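Local coordinates for protein pre-crRNA processing endonuclease (Streptococcus pyogenes serotype M1, PDB 3VZH) that is a Cas5-family endoribonuclease that probably processes CRISPR transcripts into mature crRNA for defence against viruses and plasmids, at residues F203-Q206 against S207-D210; I172-H175 against S176-Y179. All blocks are in the same frame, centred on the assembly; numbering follows the deposited sequence.

Both contacts are local, each formed by one continuous run of chain, and their centres lie about 9 Å apart on the same side of the chain's centre. Contact 2 (172-179) comes first along the chain, in strand 173-178. Contact 1 (203-210) follows, at the break in strand 200-213. Strand 188-197 pairs antiparallel with both, so the two belong to one sheet. They also meet directly. The imidazole NE2 of His175 bonds to Lys204 O at 2.7 Å, and Cys209 SG packs on His175 CD2 at 3.4 Å. A bulge in one strand is thus tied to the turn that interrupts another, joining two irregular places of this Cas5 fold.

Contact 1 (F203-Q206 against S207-D210); sequences FKAQ and SECD
The carboxylate of Glu208 lies beside Ala205, and one of its faces receives the backbone N-H of that residue. Ala205 N donates to Glu208 OE1 at 3.0 Å. The bond is nearly straight, at 164°, but it arrives from well above the carboxylate plane. The methyl of Ala205 lies alongside the same group, with Ala205 CB 3.9 Å from Glu208 CD. Lys204 CB lies 3.8 Å from Glu208 OE1. Glu208 is placed for this by a CG set anti to its own carbonyl carbon (chi1 -72°) and an extended chain beyond. The side chain therefore runs back toward the start of the turn.

The turn itself is a short 3-10 segment. Glu208 N bonds to Ala205 O at 2.9 Å, and Cys209 N bonds to Gln206 O at 3.1 Å. Both are bonds from residue i+3 back to residue i. Cys209 SG lies near the second carbonyl, and its side chain also packs on Tyr190 of strand 188-197. The amide of Gln206 leaves the turn, and its NE2 finds Ser176 OG.

Further out, the Lys204 chain passes Glu208 O, with Lys204 CD 3.5 Å from it. It then bends near its end toward Asp210. No direct salt bridge forms there. A water accepts from Lys204 NZ at 2.8 Å and donates to Asp210 OD2. That same carboxylate oxygen takes a bond from Lys193 N, and Asp210 N bonds to Thr192 OG1, which joins the chain beyond the turn to strand 188-197.

The chemistry implies a turn tied by both backbone and side chain. The carboxylate of Glu208 occupies the one backbone N-H just before the 3-10 segment, a bond its negative charge would probably strengthen, while Lys204 and Asp210 probably attract each other through water.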
ATOM      1  N   PHE A 203      -3.153   9.038  -2.164  1.00 26.21           N
ATOM      2  CA  PHE A 203      -4.322   8.325  -2.593  1.00 27.76           C
ATOM      3  C   PHE A 203      -5.665   9.007  -2.369  1.00 31.41           C
ATOM      4  O   PHE A 203      -5.864   9.661  -1.360  1.00 31.95           O
ATOM      5  CB  PHE A 203      -4.341   6.924  -1.974  1.00 27.67           C
ATOM      6  CG  PHE A 203      -3.223   6.079  -2.497  1.00 27.71           C
ATOM      7  CD1 PHE A 203      -3.291   5.499  -3.767  1.00 25.51           C
ATOM      8  CD2 PHE A 203      -2.068   5.919  -1.717  1.00 27.77           C
ATOM      9  CE1 PHE A 203      -2.236   4.765  -4.264  1.00 27.30           C
ATOM     10  CE2 PHE A 203      -0.999   5.163  -2.200  1.00 32.04           C
ATOM     11  CZ  PHE A 203      -1.093   4.573  -3.479  1.00 29.48           C
ATOM     12  N   LYS A 204      -6.592   8.738  -3.305  1.00 31.45           N
ATOM     13  CA  LYS A 204      -7.995   9.107  -3.148  1.00 29.39           C
ATOM     14  C   LYS A 204      -8.684   7.999  -2.342  1.00 32.40           C
ATOM     15  O   LYS A 204      -8.246   6.830  -2.308  1.00 32.31           O
ATOM     16  CB  LYS A 204      -8.674   9.251  -4.546  1.00 32.99           C
ATOM     17  CG  LYS A 204      -8.221  10.495  -5.312  1.00 35.08           C
ATOM     18  CD  LYS A 204      -9.069  10.807  -6.544  1.00 38.52           C
ATOM     19  CE  LYS A 204      -8.732  12.246  -6.899  1.00 37.27           C
ATOM     20  NZ  LYS A 204      -8.632  12.494  -8.340  1.00 43.49           N
ATOM     21  N   ALA A 205      -9.779   8.342  -1.684  1.00 30.17           N
ATOM     22  CA  ALA A 205     -10.579   7.331  -1.050  1.00 31.50           C
ATOM     23  C   ALA A 205     -11.348   6.582  -2.154  1.00 32.95           C
ATOM     24  O   ALA A 205     -11.529   7.097  -3.291  1.00 32.48           O
ATOM     25  CB  ALA A 205     -11.552   7.918  -0.038  1.00 37.35           C
ATOM     26  N   GLN A 206     -11.759   5.356  -1.868  1.00 35.85           N
ATOM     27  CA  GLN A 206     -12.440   4.599  -2.888  1.00 35.95           C
ATOM     28  C   GLN A 206     -13.548   5.427  -3.514  1.00 35.02           C
ATOM     29  O   GLN A 206     -13.755   5.405  -4.730  1.00 36.63           O
ATOM     30  CB  GLN A 206     -13.089   3.338  -2.274  1.00 40.42           C
ATOM     31  CG  GLN A 206     -12.198   2.126  -2.138  1.00 42.27           C
ATOM     32  CD  GLN A 206     -13.020   0.853  -1.809  1.00 43.58           C
ATOM     33  OE1 GLN A 206     -14.173   0.915  -1.356  1.00 45.22           O
ATOM     34  NE2 GLN A 206     -12.421  -0.290  -2.039  1.00 42.71           N
ATOM     35  N   SER A 207     -14.355   6.077  -2.671  1.00 37.97           N
ATOM     36  CA  SER A 207     -15.615   6.662  -3.170  1.00 38.07           C
ATOM     37  C   SER A 207     -15.306   7.904  -4.022  1.00 36.35           C
ATOM     38  O   SER A 207     -16.180   8.428  -4.719  1.00 36.62           O
ATOM     39  CB  SER A 207     -16.582   6.964  -1.997  1.00 42.12           C
ATOM     40  OG  SER A 207     -15.992   7.971  -1.213  1.00 42.94           O
ATOM     41  N   GLU A 208     -14.049   8.386  -3.980  1.00 32.64           N
ATOM     42  CA  GLU A 208     -13.650   9.540  -4.774  1.00 32.35           C
ATOM     43  C   GLU A 208     -13.025   9.135  -6.155  1.00 30.94           C
ATOM     44  O   GLU A 208     -12.502  10.010  -6.904  1.00 30.64           O
ATOM     45  CB  GLU A 208     -12.573  10.313  -4.013  1.00 33.44           C
ATOM     46  CG  GLU A 208     -13.132  11.065  -2.808  1.00 35.39           C
ATOM     47  CD  GLU A 208     -12.074  11.351  -1.770  1.00 39.54           C
ATOM     48  OE1 GLU A 208     -10.843  11.167  -2.021  1.00 38.21           O
ATOM     49  OE2 GLU A 208     -12.502  11.709  -0.647  1.00 46.60           O
ATOM     50  N   CYS A 209     -13.023   7.834  -6.443  1.00 30.19           N
ATOM     51  CA  CYS A 209     -12.383   7.345  -7.682  1.00 30.11           C
ATOM     52  C   CYS A 209     -13.180   7.758  -8.948  1.00 31.08           C
ATOM     53  O   CYS A 209     -14.401   7.955  -8.890  1.00 31.41           O
ATOM     54  CB  CYS A 209     -12.229   5.822  -7.662  1.00 29.45           C
ATOM     55  SG  CYS A 209     -10.823   5.270  -6.596  1.00 32.07           S
ATOM     56  N   ASP A 210     -12.469   7.801 -10.081  1.00 29.62           N
ATOM     57  CA  ASP A 210     -13.019   8.212 -11.347  1.00 28.30           C
ATOM     58  C   ASP A 210     -14.036   7.227 -11.874  1.00 29.06           C
ATOM     59  O   ASP A 210     -14.934   7.628 -12.575  1.00 28.20           O
ATOM     60  CB  ASP A 210     -11.895   8.369 -12.386  1.00 27.22           C
ATOM     61  CG  ASP A 210     -11.007   9.600 -12.102  1.00 30.53           C
ATOM     62  OD1 ASP A 210     -11.425  10.500 -11.367  1.00 34.27           O
ATOM     63  OD2 ASP A 210      -9.881   9.628 -12.589  1.00 32.75           O
TER
HETATM   64  O   HOH W   1      -8.140  10.318 -10.013  1.00 31.67           O

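Contact 2 (I172-H175 against S176-Y179)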
ATOM      1  N   ILE A 172      -5.167   5.591 -15.890  1.00 26.83           N
ATOM      2  CA  ILE A 172      -6.104   4.965 -15.001  1.00 27.84           C
ATOM      3  C   ILE A 172      -5.525   3.679 -14.418  1.00 28.38           C
ATOM      4  O   ILE A 172      -5.047   2.807 -15.150  1.00 32.56           O
ATOM      5  CB  ILE A 172      -7.372   4.564 -15.792  1.00 31.30           C
ATOM      6  CG1 ILE A 172      -7.958   5.778 -16.510  1.00 34.66           C
ATOM      7  CG2 ILE A 172      -8.428   4.065 -14.820  1.00 30.76           C
ATOM      8  CD1 ILE A 172      -8.422   6.899 -15.582  1.00 36.43           C
ATOM      9  N   MET A 173      -5.545   3.541 -13.102  1.00 28.88           N
ATOM     10  CA  MET A 173      -5.005   2.353 -12.412  1.00 25.40           C
ATOM     11  C   MET A 173      -6.090   1.751 -11.562  1.00 27.18           C
ATOM     12  O   MET A 173      -6.897   2.485 -10.937  1.00 26.67           O
ATOM     13  CB  MET A 173      -3.849   2.789 -11.472  1.00 26.38           C
ATOM     14  CG  MET A 173      -2.579   3.023 -12.279  1.00 27.79           C
ATOM     15  SD  MET A 173      -1.095   3.304 -11.241  1.00 28.44           S
ATOM     16  CE  MET A 173      -1.062   1.618 -10.609  1.00 25.45           C
ATOM     17  N   PHE A 174      -6.125   0.430 -11.489  1.00 27.18           N
ATOM     18  CA  PHE A 174      -6.863  -0.239 -10.416  1.00 29.98           C
ATOM     19  C   PHE A 174      -6.534   0.403  -9.061  1.00 31.38           C
ATOM     20  O   PHE A 174      -5.360   0.681  -8.746  1.00 30.81           O
ATOM     21  CB  PHE A 174      -6.548  -1.726 -10.424  1.00 32.21           C
ATOM     22  CG  PHE A 174      -7.245  -2.497  -9.360  1.00 31.14           C
ATOM     23  CD1 PHE A 174      -6.511  -3.046  -8.317  1.00 31.09           C
ATOM     24  CD2 PHE A 174      -8.625  -2.676  -9.377  1.00 32.94           C
ATOM     25  CE1 PHE A 174      -7.151  -3.759  -7.288  1.00 36.32           C
ATOM     26  CE2 PHE A 174      -9.275  -3.414  -8.371  1.00 37.56           C
ATOM     27  CZ  PHE A 174      -8.524  -3.958  -7.317  1.00 34.38           C
ATOM     28  N   HIS A 175      -7.586   0.693  -8.275  1.00 27.98           N
ATOM     29  CA  HIS A 175      -7.438   1.274  -6.946  1.00 29.94           C
ATOM     30  C   HIS A 175      -7.676   0.172  -5.933  1.00 31.94           C
ATOM     31  O   HIS A 175      -6.760  -0.204  -5.215  1.00 32.11           O
ATOM     32  CB  HIS A 175      -8.502   2.345  -6.765  1.00 30.58           C
ATOM     33  CG  HIS A 175      -8.477   3.066  -5.430  1.00 30.72           C
ATOM     34  ND1 HIS A 175      -9.087   2.580  -4.323  1.00 30.87           N
ATOM     35  CD2 HIS A 175      -7.953   4.326  -5.076  1.00 28.50           C
ATOM     36  CE1 HIS A 175      -8.931   3.482  -3.306  1.00 31.29           C
ATOM     37  NE2 HIS A 175      -8.272   4.551  -3.791  1.00 28.24           N
ATOM     38  N   SER A 176      -8.899  -0.357  -5.871  1.00 30.27           N
ATOM     39  CA  SER A 176      -9.219  -1.428  -4.922  1.00 36.99           C
ATOM     40  C   SER A 176     -10.586  -1.995  -5.186  1.00 37.68           C
ATOM     41  O   SER A 176     -11.344  -1.450  -5.990  1.00 34.78           O
ATOM     42  CB  SER A 176      -9.132  -0.934  -3.466  1.00 41.67           C
ATOM     43  OG  SER A 176      -9.804   0.297  -3.271  1.00 38.49           O
ATOM     44  N   PHE A 177     -10.868  -3.146  -4.576  1.00 37.26           N
ATOM     45  CA  PHE A 177     -12.214  -3.667  -4.516  1.00 38.47           C
ATOM     46  C   PHE A 177     -12.996  -3.216  -3.289  1.00 39.41           C
ATOM     47  O   PHE A 177     -12.384  -2.938  -2.235  1.00 39.11           O
ATOM     48  CB  PHE A 177     -12.179  -5.190  -4.441  1.00 42.22           C
ATOM     49  CG  PHE A 177     -11.732  -5.853  -5.686  1.00 45.55           C
ATOM     50  CD1 PHE A 177     -12.553  -5.865  -6.813  1.00 44.12           C
ATOM     51  CD2 PHE A 177     -10.529  -6.548  -5.712  1.00 47.55           C
ATOM     52  CE1 PHE A 177     -12.158  -6.508  -7.969  1.00 46.67           C
ATOM     53  CE2 PHE A 177     -10.132  -7.217  -6.852  1.00 47.56           C
ATOM     54  CZ  PHE A 177     -10.949  -7.191  -7.985  1.00 45.25           C
ATOM     55  N   ALA A 178     -14.335  -3.207  -3.442  1.00 38.64           N
ATOM     56  CA  ALA A 178     -15.319  -3.157  -2.348  1.00 41.54           C
ATOM     57  C   ALA A 178     -15.987  -4.548  -2.190  1.00 46.87           C
ATOM     58  O   ALA A 178     -16.409  -5.163  -3.177  1.00 49.63           O
ATOM     59  CB  ALA A 178     -16.399  -2.113  -2.615  1.00 42.63           C
ATOM     60  N   TYR A 179     -16.084  -5.007  -0.945  1.00 52.47           N
ATOM     61  CA  TYR A 179     -16.706  -6.307  -0.587  1.00 54.71           C
ATOM     62  C   TYR A 179     -18.022  -6.114   0.159  1.00 59.16           C
ATOM     63  O   TYR A 179     -18.269  -5.037   0.727  1.00 59.61           O
ATOM     64  CB  TYR A 179     -15.747  -7.133   0.277  1.00 56.61           C
ATOM     65  CG  TYR A 179     -14.543  -7.555  -0.514  1.00 57.03           C
ATOM     66  CD1 TYR A 179     -14.621  -8.666  -1.372  1.00 58.30           C
ATOM     67  CD2 TYR A 179     -13.332  -6.811  -0.471  1.00 58.14           C
ATOM     68  CE1 TYR A 179     -13.525  -9.055  -2.136  1.00 57.86           C
ATOM     69  CE2 TYR A 179     -12.228  -7.202  -1.226  1.00 57.54           C
ATOM     70  CZ  TYR A 179     -12.345  -8.334  -2.054  1.00 57.12           C
ATOM     71  OH  TYR A 179     -11.290  -8.761  -2.828  1.00 63.09           O
TER
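A classic beta bulge interrupts strand 173-178: His175 and Ser176 both face Tyr190 of the neighbouring strand 188-197, and both bond to its backbone. The extra residue puts the side chains of His175 and Ser176 on one side of the strand, where they meet. The bond is between His175 ND1 and Ser176 OG, at 2.6 Å, and either atom could be the donor. The hydroxyl, whose oxygen also takes the Gln206 amide, lies at the edge of the imidazole, in the plane of the ring. Ser176 OG sits between its backbone N and carbonyl carbon (chi1 47°), and this turns it back toward the preceding residue. The imidazole is thus held at both nitrogens, by Ser176 OG at ND1 and by the backbone O of Lys204 at NE2.

Phe174 and Phe177, the residues that flank the bulge, form an aromatic pair. Phe174 CG is anti to its backbone N (chi1 180°), and its ring runs forward beneath the backbone of Ser176. Ser176 N stands 3.8 Å above the plane of the Phe174 ring, over its centre. Ser176 CA approaches Phe174 CZ at 3.6 Å. The leading edge of this ring then points at a face of Phe177, in an edge-to-face stack. The ring centroids of Phe174 and Phe177 are 5.0 Å apart, with planes at 62°. Phe174 CZ touches Phe177 CD2 at 3.6 Å, toward the rim of the Phe177 ring rather than over its middle.

Other parts of the fold close round the pair. Phe174 packs on Pro23 and on Gln40 of helix 39-49, and Phe177 packs on Pro186. Gln40 OE1 also accepts from Phe177 N. Two adjacent residues set against one on the partner strand are the mark of a classic bulge, here within an antiparallel hairpin.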